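Translation initiation factor eIF2B subunit beta (Schizosaccharomyces pombe, PDB 5B04) forms part of the eIF2B complex, the guanine nucleotide exchange factor that replaces GDP with GTP on the gamma subunit of the initiation factor eIF2. Local coordinates at residues Lys27-Gln32 against Lys73-Glu78; Ile211-Cys216 against Val235-Gly240; Phe241-Lys246 against Thr295-Gln300; Leu282-Ile287 against Val313-Gly318; Asp340-Phe345 against Ile356-Tyr361. All blocks are in the same frame, centred on the assembly; numbering follows the deposited sequence.

Contact 1: residues Lys27-Gln32 against Lys73-Glu78; sequences KSRKVQ and KAQPTE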
# COMPACT_ATOMS: atom_id res chain seq x y z
N LYS C 27 -19.75 33.79 -18.39
CA LYS C 27 -19.77 34.51 -17.12
C LYS C 27 -20.92 34.03 -16.24
O LYS C 27 -20.76 33.85 -15.03
CB LYS C 27 -19.87 36.02 -17.36
CG LYS C 27 -18.65 36.61 -18.06
CD LYS C 27 -19.03 37.86 -18.84
CE LYS C 27 -18.71 39.13 -18.08
NZ LYS C 27 -17.25 39.28 -17.82
N SER C 28 -22.09 33.83 -16.85
CA SER C 28 -23.27 33.36 -16.13
C SER C 28 -23.17 31.87 -15.85
O SER C 28 -23.98 31.32 -15.10
CB SER C 28 -24.54 33.66 -16.93
OG SER C 28 -24.60 32.87 -18.11
N ARG C 29 -22.18 31.22 -16.46
CA ARG C 29 -21.92 29.80 -16.29
C ARG C 29 -23.11 28.93 -16.70
O ARG C 29 -23.48 27.99 -16.00
CB ARG C 29 -21.53 29.50 -14.84
CG ARG C 29 -20.13 29.97 -14.49
CD ARG C 29 -19.78 29.65 -13.04
NE ARG C 29 -20.06 28.26 -12.70
CZ ARG C 29 -19.24 27.25 -12.95
NH1 ARG C 29 -18.08 27.46 -13.55
NH2 ARG C 29 -19.58 26.01 -12.60
N LYS C 30 -23.69 29.25 -17.85
CA LYS C 30 -24.71 28.41 -18.46
C LYS C 30 -24.03 27.36 -19.33
O LYS C 30 -24.42 26.19 -19.33
CB LYS C 30 -25.69 29.25 -19.28
CG LYS C 30 -26.58 28.44 -20.21
CD LYS C 30 -27.46 29.37 -21.04
CE LYS C 30 -28.10 28.63 -22.20
NZ LYS C 30 -28.85 29.57 -23.08
N VAL C 31 -23.01 27.78 -20.06
CA VAL C 31 -22.11 26.85 -20.73
C VAL C 31 -20.90 26.62 -19.82
O VAL C 31 -19.99 27.45 -19.75
CB VAL C 31 -21.68 27.34 -22.14
CG1 VAL C 31 -21.25 28.80 -22.11
CG2 VAL C 31 -20.59 26.45 -22.71
N GLN C 32 -20.91 25.51 -19.10
CA GLN C 32 -19.86 25.21 -18.15
C GLN C 32 -19.33 23.80 -18.34
O GLN C 32 -19.96 22.98 -19.01
CB GLN C 32 -20.37 25.39 -16.72
CG GLN C 32 -21.48 24.43 -16.33
CD GLN C 32 -21.79 24.46 -14.85
OE1 GLN C 32 -21.91 25.53 -14.26
NE2 GLN C 32 -21.94 23.29 -14.25
N LYS C 73 -10.89 35.52 -20.17
CA LYS C 73 -11.14 36.30 -18.96
C LYS C 73 -12.63 36.35 -18.60
O LYS C 73 -12.99 36.88 -17.55
CB LYS C 73 -10.58 37.71 -19.12
CG LYS C 73 -9.22 37.74 -19.80
CD LYS C 73 -8.27 38.72 -19.14
CE LYS C 73 -6.96 38.79 -19.91
NZ LYS C 73 -7.17 39.25 -21.31
N ALA C 74 -13.47 35.81 -19.46
CA ALA C 74 -14.90 35.70 -19.17
C ALA C 74 -15.11 34.71 -18.03
O ALA C 74 -15.86 34.97 -17.09
CB ALA C 74 -15.67 35.28 -20.40
N GLN C 75 -14.43 33.57 -18.13
CA GLN C 75 -14.45 32.56 -17.09
C GLN C 75 -13.10 31.85 -17.06
O GLN C 75 -12.91 30.82 -17.71
CB GLN C 75 -15.58 31.55 -17.32
CG GLN C 75 -15.86 30.66 -16.13
CD GLN C 75 -16.18 31.45 -14.88
OE1 GLN C 75 -15.33 31.62 -14.00
NE2 GLN C 75 -17.42 31.94 -14.79
N PRO C 76 -12.14 32.41 -16.30
CA PRO C 76 -10.72 32.05 -16.35
C PRO C 76 -10.39 30.63 -15.88
O PRO C 76 -9.31 30.14 -16.20
CB PRO C 76 -10.07 33.08 -15.42
CG PRO C 76 -11.15 33.46 -14.47
CD PRO C 76 -12.41 33.44 -15.28
N THR C 77 -11.29 29.99 -15.14
CA THR C 77 -11.00 28.66 -14.62
C THR C 77 -11.56 27.55 -15.51
O THR C 77 -11.50 26.37 -15.16
CB THR C 77 -11.55 28.48 -13.19
OG1 THR C 77 -12.93 28.87 -13.16
CG2 THR C 77 -10.76 29.33 -12.22
N GLU C 78 -12.12 27.94 -16.65
CA GLU C 78 -12.51 26.97 -17.67
C GLU C 78 -11.42 26.91 -18.73
O GLU C 78 -11.59 27.39 -19.85
CB GLU C 78 -13.86 27.35 -18.30
CG GLU C 78 -15.02 27.35 -17.31
CD GLU C 78 -15.59 25.96 -17.07
OE1 GLU C 78 -16.50 25.83 -16.23
OE2 GLU C 78 -15.14 25.00 -17.73
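Lys27 packs against Ala74, and Arg29 reaches Gln75 and Glu78, where the Schellman motif closing helix 17-27 meets the end of helix 57-74. The positive phi of Arg29, 60°, marks the C-prime residue of that motif. On the other side a type I turn from Gln75 to Glu78, closed by Glu78 N to Gln75 O at 3.2 Å, follows the last helical residues. The C-terminal ends of helices 17-27 and 57-74 thus meet in the helical part of the subunit.

The denser half lies at Lys27 and Ala74, both buried. CG of Lys27 stands 3.4 Å from Ala74 O and 4.0 Å from Ala74 CB, so the start of the lysine chain does the touching. Its ammonium group goes to the epsilon subunit, where Asn300 and Asn303 accept hydrogen bonds. Next to this, the amide of Gln75 comes up to the aliphatic part of Arg29, with NE2 3.4 Å from Arg29 CG. The side chains cross at about a right angle and their flat groups are 81° apart. A hydrogen bond from NE2 to Leu26 O holds this amide at the helix end.

Toward Gln32, which is exposed, the contact thins. CB of Gln32 lies over the rim of one face of the Arg29 guanidinium and 3.9 Å from Glu78 OE1. That same oxygen accepts a hydrogen bond from Gly33 N. It also meets the guanidinium obliquely in a long salt bridge, Arg29 NH1 to Glu78 OE1, 3.5 Å.

Contact 2: residues Ile211-Cys216 against Val235-Gly240; sequences ILTQGC and VIVAEG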
# COMPACT_ATOMS: atom_id res chain seq x y z
N ILE C 211 -11.92 -1.02 -7.50
CA ILE C 211 -11.56 0.31 -7.99
C ILE C 211 -12.28 1.41 -7.23
O ILE C 211 -13.51 1.40 -7.12
CB ILE C 211 -11.86 0.46 -9.49
CG1 ILE C 211 -11.23 -0.69 -10.27
CG2 ILE C 211 -11.38 1.81 -10.00
CD1 ILE C 211 -9.73 -0.80 -10.09
N LEU C 212 -11.52 2.37 -6.70
CA LEU C 212 -12.11 3.53 -6.04
C LEU C 212 -12.16 4.72 -6.99
O LEU C 212 -11.16 5.09 -7.60
CB LEU C 212 -11.33 3.90 -4.79
CG LEU C 212 -11.79 5.19 -4.11
CD1 LEU C 212 -13.22 5.05 -3.61
CD2 LEU C 212 -10.86 5.58 -2.97
N THR C 213 -13.35 5.31 -7.12
CA THR C 213 -13.52 6.52 -7.90
C THR C 213 -14.37 7.51 -7.12
O THR C 213 -15.03 7.13 -6.15
CB THR C 213 -14.16 6.24 -9.27
OG1 THR C 213 -14.06 7.40 -10.10
CG2 THR C 213 -15.62 5.85 -9.11
N GLN C 214 -14.36 8.76 -7.54
CA GLN C 214 -15.14 9.79 -6.86
C GLN C 214 -15.86 10.69 -7.85
O GLN C 214 -15.36 10.95 -8.94
CB GLN C 214 -14.24 10.63 -5.95
CG GLN C 214 -15.00 11.47 -4.95
CD GLN C 214 -14.18 12.62 -4.41
OE1 GLN C 214 -14.24 12.95 -3.23
NE2 GLN C 214 -13.40 13.25 -5.29
N GLY C 215 -17.05 11.15 -7.46
CA GLY C 215 -17.84 12.03 -8.30
C GLY C 215 -18.27 11.37 -9.59
O GLY C 215 -18.28 10.15 -9.71
N CYS C 216 -18.64 12.19 -10.57
CA CYS C 216 -19.08 11.69 -11.86
C CYS C 216 -18.17 12.14 -12.98
O CYS C 216 -17.90 13.33 -13.14
CB CYS C 216 -20.52 12.14 -12.14
SG CYS C 216 -20.80 13.89 -11.83
N VAL C 235 -16.44 -1.58 -8.17
CA VAL C 235 -16.13 -0.16 -8.12
C VAL C 235 -16.79 0.50 -6.91
O VAL C 235 -18.00 0.38 -6.71
CB VAL C 235 -16.58 0.57 -9.40
CG1 VAL C 235 -16.54 2.08 -9.20
CG2 VAL C 235 -15.70 0.17 -10.58
N ILE C 236 -15.99 1.18 -6.10
CA ILE C 236 -16.51 1.99 -5.01
C ILE C 236 -16.62 3.44 -5.46
O ILE C 236 -15.62 4.07 -5.79
CB ILE C 236 -15.63 1.90 -3.75
CG1 ILE C 236 -15.52 0.45 -3.28
CG2 ILE C 236 -16.19 2.77 -2.65
CD1 ILE C 236 -14.70 0.28 -2.01
N VAL C 237 -17.84 3.96 -5.49
CA VAL C 237 -18.07 5.33 -5.91
C VAL C 237 -18.29 6.25 -4.71
O VAL C 237 -19.32 6.17 -4.04
CB VAL C 237 -19.28 5.45 -6.85
CG1 VAL C 237 -19.54 6.91 -7.21
CG2 VAL C 237 -19.06 4.62 -8.11
N ALA C 238 -17.32 7.11 -4.45
CA ALA C 238 -17.48 8.13 -3.43
C ALA C 238 -18.27 9.29 -4.02
O ALA C 238 -17.87 9.89 -5.01
CB ALA C 238 -16.13 8.61 -2.92
N GLU C 239 -19.42 9.59 -3.41
CA GLU C 239 -20.23 10.72 -3.83
C GLU C 239 -19.41 12.00 -3.73
O GLU C 239 -18.58 12.14 -2.84
CB GLU C 239 -21.50 10.84 -2.98
CG GLU C 239 -21.22 10.95 -1.50
CD GLU C 239 -22.43 11.42 -0.71
OE1 GLU C 239 -23.56 11.07 -1.10
OE2 GLU C 239 -22.23 12.13 0.29
N GLY C 240 -19.63 12.93 -4.66
CA GLY C 240 -18.87 14.17 -4.67
C GLY C 240 -19.59 15.27 -3.92
O GLY C 240 -19.70 16.39 -4.41
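Ile211 to Gln214 and Val235 to Ala238 run side by side as parallel strands, their axes 4.6 Å apart at closest approach and their directions 22° apart, with Ile211 beside Val235 and Gln214 beside Ala238. Four backbone hydrogen bonds define this register: Ile236 N to Ile211 O at 2.7 Å, Thr213 N to Ile236 O at 2.9 Å, Ala238 N to Thr213 O at 2.9 Å, and Gly215 N to Ala238 O at 2.9 Å. The last continues the ladder one residue past the strand, to a glycine with positive phi.

Side chains alternate between the two faces of the sheet. On one, Ile211, Thr213, Val235 and Val237 project together. Thr213 and Val237 lie alongside each other, pointing the same way, with CG2 of each 3.8 Å from the other. The threonine hydroxyl is turned opposite its own backbone N, chi1 -169°, and bonds to Ile281 O of the adjoining strand, so the methyl is the part that meets the valines. Met251 and Leu255 of helix 245-257 pack on Val237 from this face.

The other face carries Leu212, Gln214, Ile236 and Ala238. CD1 of Leu212 reaches CG2 of Ile236 at 3.9 Å, while the aliphatic CG of Gln214 rests on Ala238 CB at 3.7 Å. Ile270 and Ile273 of helix 270-273 cover these residues. With helix 218-228 linking the two strands, the pair forms a beta-alpha-beta crossover, the building unit of the Rossmann-like domain in this family.

Contact 3: residues Phe241-Lys246 against Thr295-Gln300; sequences FPNNQK and TYSGAQ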
# COMPACT_ATOMS: atom_id res chain seq x y z
N PHE C 241 -20.06 14.95 -2.72
CA PHE C 241 -20.84 15.89 -1.92
C PHE C 241 -20.05 17.16 -1.62
O PHE C 241 -18.89 17.09 -1.24
CB PHE C 241 -21.30 15.24 -0.62
CG PHE C 241 -22.31 16.06 0.12
CD1 PHE C 241 -23.63 16.03 -0.25
CD2 PHE C 241 -21.92 16.88 1.16
CE1 PHE C 241 -24.55 16.80 0.42
CE2 PHE C 241 -22.85 17.65 1.83
CZ PHE C 241 -24.17 17.61 1.46
N PRO C 242 -20.70 18.33 -1.76
CA PRO C 242 -22.11 18.50 -2.11
C PRO C 242 -22.38 18.74 -3.59
O PRO C 242 -23.54 18.83 -3.99
CB PRO C 242 -22.51 19.73 -1.29
CG PRO C 242 -21.21 20.52 -1.12
CD PRO C 242 -20.05 19.63 -1.52
N ASN C 243 -21.33 18.81 -4.39
CA ASN C 243 -21.45 19.33 -5.75
C ASN C 243 -21.60 18.27 -6.83
O ASN C 243 -22.32 18.47 -7.81
CB ASN C 243 -20.24 20.22 -6.05
CG ASN C 243 -20.03 21.28 -4.98
OD1 ASN C 243 -20.96 21.99 -4.61
ND2 ASN C 243 -18.81 21.38 -4.47
N ASN C 244 -20.92 17.13 -6.67
CA ASN C 244 -21.03 16.05 -7.64
C ASN C 244 -21.89 14.91 -7.12
O ASN C 244 -21.76 13.77 -7.57
CB ASN C 244 -19.64 15.52 -8.01
CG ASN C 244 -18.64 16.63 -8.25
OD1 ASN C 244 -17.52 16.58 -7.75
ND2 ASN C 244 -19.04 17.64 -9.01
N GLN C 245 -22.77 15.23 -6.18
CA GLN C 245 -23.59 14.24 -5.51
C GLN C 245 -24.51 13.48 -6.46
O GLN C 245 -24.34 12.28 -6.67
CB GLN C 245 -24.41 14.90 -4.41
CG GLN C 245 -25.12 13.94 -3.48
CD GLN C 245 -26.00 14.66 -2.49
OE1 GLN C 245 -26.33 15.83 -2.69
NE2 GLN C 245 -26.37 13.99 -1.41
N LYS C 246 -25.49 14.18 -7.02
CA LYS C 246 -26.48 13.57 -7.90
C LYS C 246 -25.85 12.92 -9.13
O LYS C 246 -26.27 11.84 -9.56
CB LYS C 246 -27.52 14.61 -8.33
CG LYS C 246 -28.21 14.30 -9.66
CD LYS C 246 -29.31 15.30 -9.97
CE LYS C 246 -30.44 15.22 -8.95
NZ LYS C 246 -31.50 14.27 -9.39
N THR C 295 -9.26 19.63 -10.04
CA THR C 295 -10.34 18.65 -10.07
C THR C 295 -11.43 19.03 -9.09
O THR C 295 -11.33 20.03 -8.38
CB THR C 295 -9.81 17.24 -9.75
OG1 THR C 295 -10.91 16.32 -9.68
CG2 THR C 295 -9.07 17.25 -8.42
N TYR C 296 -12.48 18.22 -9.04
CA TYR C 296 -13.65 18.53 -8.24
C TYR C 296 -13.43 18.17 -6.77
O TYR C 296 -12.70 17.23 -6.46
CB TYR C 296 -14.87 17.81 -8.82
CG TYR C 296 -15.13 18.18 -10.26
CD1 TYR C 296 -15.86 19.32 -10.59
CD2 TYR C 296 -14.61 17.41 -11.30
CE1 TYR C 296 -16.08 19.66 -11.92
CE2 TYR C 296 -14.83 17.75 -12.62
CZ TYR C 296 -15.56 18.88 -12.92
OH TYR C 296 -15.79 19.22 -14.24
N SER C 297 -14.07 18.93 -5.89
CA SER C 297 -13.80 18.87 -4.45
C SER C 297 -13.94 17.47 -3.86
O SER C 297 -14.82 16.71 -4.24
CB SER C 297 -14.72 19.84 -3.70
OG SER C 297 -16.06 19.37 -3.71
N GLY C 298 -13.05 17.16 -2.92
CA GLY C 298 -13.06 15.87 -2.26
C GLY C 298 -12.00 14.93 -2.79
O GLY C 298 -11.69 13.91 -2.17
N ALA C 299 -11.44 15.28 -3.95
CA ALA C 299 -10.44 14.43 -4.60
C ALA C 299 -9.14 14.38 -3.80
O ALA C 299 -8.39 13.40 -3.89
CB ALA C 299 -10.18 14.91 -6.01
N GLN C 300 -8.88 15.43 -3.03
CA GLN C 300 -7.70 15.46 -2.18
C GLN C 300 -7.79 14.36 -1.12
O GLN C 300 -6.79 13.75 -0.77
CB GLN C 300 -7.53 16.82 -1.51
CG GLN C 300 -6.28 16.95 -0.66
CD GLN C 300 -5.05 17.32 -1.47
OE1 GLN C 300 -5.04 17.19 -2.69
NE2 GLN C 300 -4.02 17.80 -0.79
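CG of Asn243 (chi1 -52°) and CG of Asn244 both lie opposite their own carbonyl carbon, which swings the two amides toward Tyr296 and Ser297. The partner segment contains a type II turn from Tyr296 to Ala299 that leads from strand 293-296 into helix 299-308, with Gly298 at the N-cap. The asparagines follow the cis peptide before Pro242 and precede helix 245-257, so the contact joins two helix-entry loops.

The larger patch is Asn244 on Tyr296. The amide oxygen OD1 lies beside CB and CG of Tyr296, 3.8 Å from CG, while ND2 lies 3.9 Å from CD1. Amide and ring planes are 89° apart, and the oxygen approaches the ring obliquely. Tyr296 also lies about 5 Å, between nearest atoms, from a bound phosphate ion, probably from the crystallisation medium.

Asn243 ties the loop to strand 354-364: its OD1 accepts a hydrogen bond from Asn358 ND2, and its ND2 gives a weak one to Pro359 O. Across to the turn, the same nitrogen makes a second weak bond, Asn243 ND2 to Ser297 OG at 3.5 Å, bent to 136° at the hydrogen.

Contact 4: residues Leu282-Ile287 against Val313-Gly318; sequences LGTHAI and VVVCSG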
# COMPACT_ATOMS: atom_id res chain seq x y z
N LEU C 282 -9.55 8.52 -11.24
CA LEU C 282 -10.19 9.82 -11.11
C LEU C 282 -10.32 10.54 -12.44
O LEU C 282 -9.47 10.41 -13.32
CB LEU C 282 -9.42 10.70 -10.14
CG LEU C 282 -9.42 10.32 -8.66
CD1 LEU C 282 -8.72 11.38 -7.84
CD2 LEU C 282 -10.84 10.10 -8.16
N GLY C 283 -11.40 11.29 -12.59
CA GLY C 283 -11.53 12.24 -13.68
C GLY C 283 -10.98 13.56 -13.19
O GLY C 283 -10.69 13.71 -12.00
N THR C 284 -10.81 14.51 -14.09
CA THR C 284 -10.32 15.83 -13.71
C THR C 284 -11.00 16.92 -14.51
O THR C 284 -11.50 16.68 -15.61
CB THR C 284 -8.79 15.93 -13.89
OG1 THR C 284 -8.32 17.18 -13.37
CG2 THR C 284 -8.41 15.83 -15.36
N HIS C 285 -11.04 18.12 -13.94
CA HIS C 285 -11.61 19.27 -14.63
C HIS C 285 -10.57 19.90 -15.54
O HIS C 285 -10.89 20.35 -16.65
CB HIS C 285 -12.14 20.30 -13.63
CG HIS C 285 -12.47 21.62 -14.24
ND1 HIS C 285 -13.63 21.84 -14.94
CD2 HIS C 285 -11.79 22.79 -14.25
CE1 HIS C 285 -13.66 23.10 -15.36
NE2 HIS C 285 -12.55 23.69 -14.96
N ALA C 286 -9.33 19.92 -15.08
CA ALA C 286 -8.23 20.48 -15.86
C ALA C 286 -6.88 20.02 -15.32
O ALA C 286 -6.74 19.72 -14.14
CB ALA C 286 -8.30 22.00 -15.86
N ILE C 287 -5.89 19.96 -16.21
CA ILE C 287 -4.52 19.66 -15.82
C ILE C 287 -3.64 20.85 -16.15
O ILE C 287 -3.52 21.25 -17.31
CB ILE C 287 -3.98 18.41 -16.52
CG1 ILE C 287 -4.97 17.25 -16.38
CG2 ILE C 287 -2.62 18.03 -15.96
CD1 ILE C 287 -4.60 16.02 -17.18
N VAL C 313 -2.74 6.00 -8.15
CA VAL C 313 -3.75 6.96 -8.58
C VAL C 313 -3.69 7.14 -10.10
O VAL C 313 -2.70 7.64 -10.63
CB VAL C 313 -3.59 8.32 -7.89
CG1 VAL C 313 -4.51 9.36 -8.53
CG2 VAL C 313 -3.86 8.21 -6.41
N VAL C 314 -4.76 6.74 -10.78
CA VAL C 314 -4.83 6.87 -12.23
C VAL C 314 -5.82 7.97 -12.61
O VAL C 314 -6.87 8.12 -11.98
CB VAL C 314 -5.25 5.55 -12.89
CG1 VAL C 314 -4.89 5.56 -14.37
CG2 VAL C 314 -4.59 4.37 -12.20
N VAL C 315 -5.48 8.73 -13.64
CA VAL C 315 -6.34 9.82 -14.09
C VAL C 315 -6.70 9.68 -15.56
O VAL C 315 -5.82 9.62 -16.42
CB VAL C 315 -5.68 11.19 -13.86
CG1 VAL C 315 -6.57 12.31 -14.37
CG2 VAL C 315 -5.36 11.39 -12.39
N CYS C 316 -8.00 9.62 -15.85
CA CYS C 316 -8.48 9.54 -17.22
C CYS C 316 -8.96 10.91 -17.70
O CYS C 316 -9.92 11.46 -17.17
CB CYS C 316 -9.61 8.52 -17.34
SG CYS C 316 -9.15 6.84 -16.85
N SER C 317 -8.28 11.46 -18.70
CA SER C 317 -8.60 12.79 -19.19
C SER C 317 -8.15 13.01 -20.63
O SER C 317 -7.09 12.53 -21.04
CB SER C 317 -7.96 13.85 -18.29
OG SER C 317 -8.24 15.16 -18.76
N GLY C 318 -8.96 13.74 -21.39
CA GLY C 318 -8.59 14.11 -22.74
C GLY C 318 -7.50 15.17 -22.71
O GLY C 318 -7.42 15.95 -21.75
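Leu282 pairs with Val315 in a parallel beta bridge, their CA atoms 4.9 Å apart, at the C-terminal ends of two neighbouring strands of the Rossmann-like sheet. Two backbone hydrogen bonds flank the pair: Leu282 N to Val314 O at 2.8 Å, nearly straight at 170°, and Cys316 N to Leu282 O at 3.0 Å. Leu282 O also receives the CA-H of Val315, 3.3 Å from Val315 CA.

Beyond the bridge the backbones part and side chains carry the contact. CG2 of Thr284 meets Ser317 CB at 3.6 Å and Val315 CG1 at 4.1 Å, the methyl being the branch that faces the partner because chi1 of -174° puts the hydroxyl opposite the backbone N. CD1 of Ile287 closes on Ser317 from a second direction, 4.2 Å from Ser317 CB. The serine side chain is thus approached by two apolar ends.

In the outer shell, Leu293 packs on both Ile287 and Val315, and Phe372 of strand 371-374 touches the same two residues. His285 and Ala286 form a classic beta bulge opposite Val294, the point where the chain passes into the small antiparallel sheet. Lys321 NZ takes Thr284 O as acceptor, and the hydroxyl of Ser317 donates to Gly318 O, 3.2 Å from OG.

Contact 5: residues Asp340-Phe345 against Ile356-Tyr361; sequences DKIMSF and ILNPYY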
# COMPACT_ATOMS: atom_id res chain seq x y z
N ASP C 340 -25.48 27.52 -0.11
CA ASP C 340 -26.73 26.79 -0.27
C ASP C 340 -26.55 25.28 -0.31
O ASP C 340 -27.35 24.54 0.26
CB ASP C 340 -27.42 27.26 -1.56
CG ASP C 340 -28.76 26.59 -1.78
OD1 ASP C 340 -29.53 26.45 -0.80
OD2 ASP C 340 -29.05 26.21 -2.93
N LYS C 341 -25.50 24.82 -0.98
CA LYS C 341 -25.27 23.39 -1.19
C LYS C 341 -24.88 22.67 0.10
O LYS C 341 -25.05 21.45 0.21
CB LYS C 341 -24.19 23.18 -2.25
CG LYS C 341 -24.51 23.82 -3.59
CD LYS C 341 -25.59 23.04 -4.32
CE LYS C 341 -26.09 23.79 -5.55
NZ LYS C 341 -26.82 25.03 -5.18
N ILE C 342 -24.35 23.41 1.07
CA ILE C 342 -23.87 22.83 2.31
C ILE C 342 -24.83 23.10 3.47
O ILE C 342 -25.32 22.17 4.12
CB ILE C 342 -22.48 23.36 2.68
CG1 ILE C 342 -21.44 22.89 1.65
CG2 ILE C 342 -22.08 22.90 4.07
CD1 ILE C 342 -20.02 23.25 2.02
N MET C 343 -25.08 24.38 3.73
CA MET C 343 -25.99 24.78 4.80
C MET C 343 -27.28 25.33 4.22
O MET C 343 -27.26 26.11 3.27
CB MET C 343 -25.32 25.82 5.71
CG MET C 343 -26.23 26.37 6.80
SD MET C 343 -26.65 25.15 8.06
CE MET C 343 -25.06 24.91 8.84
N SER C 344 -28.41 24.92 4.80
CA SER C 344 -29.71 25.37 4.32
C SER C 344 -29.94 26.84 4.66
O SER C 344 -29.47 27.33 5.69
CB SER C 344 -30.82 24.50 4.90
OG SER C 344 -32.08 24.87 4.37
N PHE C 345 -30.68 27.53 3.80
CA PHE C 345 -30.89 28.96 3.96
C PHE C 345 -31.90 29.28 5.06
O PHE C 345 -31.85 30.35 5.66
CB PHE C 345 -31.36 29.57 2.64
CG PHE C 345 -31.52 31.07 2.68
CD1 PHE C 345 -30.41 31.89 2.60
CD2 PHE C 345 -32.78 31.64 2.78
CE1 PHE C 345 -30.55 33.27 2.64
CE2 PHE C 345 -32.92 33.01 2.81
CZ PHE C 345 -31.81 33.83 2.74
N ILE C 356 -19.84 30.06 6.04
CA ILE C 356 -20.08 28.82 5.31
C ILE C 356 -19.40 28.86 3.95
O ILE C 356 -19.65 29.76 3.15
CB ILE C 356 -21.59 28.54 5.13
CG1 ILE C 356 -22.25 28.24 6.48
CG2 ILE C 356 -21.79 27.35 4.21
CD1 ILE C 356 -22.73 29.47 7.23
N LEU C 357 -18.55 27.87 3.69
CA LEU C 357 -17.73 27.86 2.49
C LEU C 357 -17.92 26.60 1.66
O LEU C 357 -17.72 25.49 2.16
CB LEU C 357 -16.25 28.01 2.86
CG LEU C 357 -15.92 29.22 3.74
CD1 LEU C 357 -14.47 29.18 4.19
CD2 LEU C 357 -16.22 30.52 3.01
N ASN C 358 -18.31 26.77 0.40
CA ASN C 358 -18.50 25.65 -0.50
C ASN C 358 -17.65 25.77 -1.77
O ASN C 358 -18.12 26.27 -2.79
CB ASN C 358 -19.97 25.52 -0.89
CG ASN C 358 -20.22 24.41 -1.89
OD1 ASN C 358 -19.54 23.38 -1.89
ND2 ASN C 358 -21.20 24.61 -2.77
N PRO C 359 -16.39 25.31 -1.70
CA PRO C 359 -15.57 25.23 -2.91
C PRO C 359 -15.95 24.01 -3.73
O PRO C 359 -16.21 22.95 -3.16
CB PRO C 359 -14.15 25.11 -2.36
CG PRO C 359 -14.33 24.44 -1.04
CD PRO C 359 -15.65 24.92 -0.49
N TYR C 360 -16.01 24.14 -5.06
CA TYR C 360 -16.34 22.99 -5.89
C TYR C 360 -15.16 22.53 -6.73
O TYR C 360 -15.30 21.67 -7.60
CB TYR C 360 -17.56 23.29 -6.78
CG TYR C 360 -17.42 24.46 -7.74
CD1 TYR C 360 -16.89 24.29 -9.01
CD2 TYR C 360 -17.86 25.73 -7.38
CE1 TYR C 360 -16.78 25.35 -9.89
CE2 TYR C 360 -17.75 26.80 -8.25
CZ TYR C 360 -17.22 26.60 -9.50
OH TYR C 360 -17.11 27.66 -10.38
N TYR C 361 -13.98 23.08 -6.43
CA TYR C 361 -12.74 22.61 -7.04
C TYR C 361 -11.73 22.21 -5.97
O TYR C 361 -11.59 22.88 -4.95
CB TYR C 361 -12.14 23.69 -7.95
CG TYR C 361 -12.86 23.89 -9.26
CD1 TYR C 361 -13.60 22.86 -9.84
CD2 TYR C 361 -12.80 25.10 -9.93
CE1 TYR C 361 -14.26 23.04 -11.04
CE2 TYR C 361 -13.46 25.29 -11.13
CZ TYR C 361 -14.18 24.26 -11.68
OH TYR C 361 -14.84 24.45 -12.87
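Ile342 and Met343 supply the apolar side of this contact, both set against strand 354-364. CB of Met343 lies 4.0 Å from Ile356 CG1, and CB of Ile342 is 4.3 Å from Ile356 CG2, so the branches of Ile356 face the root of each side chain. Farther along, the ethyl arm of Ile342, opposite its carbonyl carbon at chi1 -66° and extended at chi2 -174°, crosses Asn358 obliquely, with CD1 3.7 Å from Asn358 CB.

Polar groups meet carbon rather than each other, and no hydrogen bond joins the two segments. ND2 of Asn358 is 3.4 Å from Lys341 CB. It is hydrogen-bonded instead to Ser338 O, two residues before Asp340, and to Asn243 OD1. Lys341 NZ turns back to Asp340 in a salt bridge whose hydrogen bond is weak, NZ 3.4 Å from Asp340 OD2.

Neighbouring subunits pack on this region. Tyr323 of the delta subunit lies on Ile342 and Met343, while Tyr308 of the epsilon subunit packs on Leu357. Ile356 forms a parallel beta ladder with a strand of the delta subunit. This is a beta-sheet continued across a subunit interface, with the 340-345 loop packed beside the joining strand.

Overall arrangement
Along the chain, contact 1 closes before the others open, contacts 2, 3 and 4 follow, with the segments of 3 and 4 alternating, and contact 5 comes last. Contacts 2 and 4 reach the same mixed sheet, their centres about 13 Å apart; contacts 3, 4 and 5 touch the small antiparallel sheet. Contact 3, about 10 Å from contact 2 and about 12 Å from contact 5 by centres, bridges the two regions. Contact 1 lies in the helical part, about 20 Å from contact 4, centre to centre, yet Thr77 O meets His285 NE2, and His285 stacks on Tyr361. The three regions are thereby joined; contact 5 meets the delta and epsilon subunits, contact 1 epsilon and contact 3 delta.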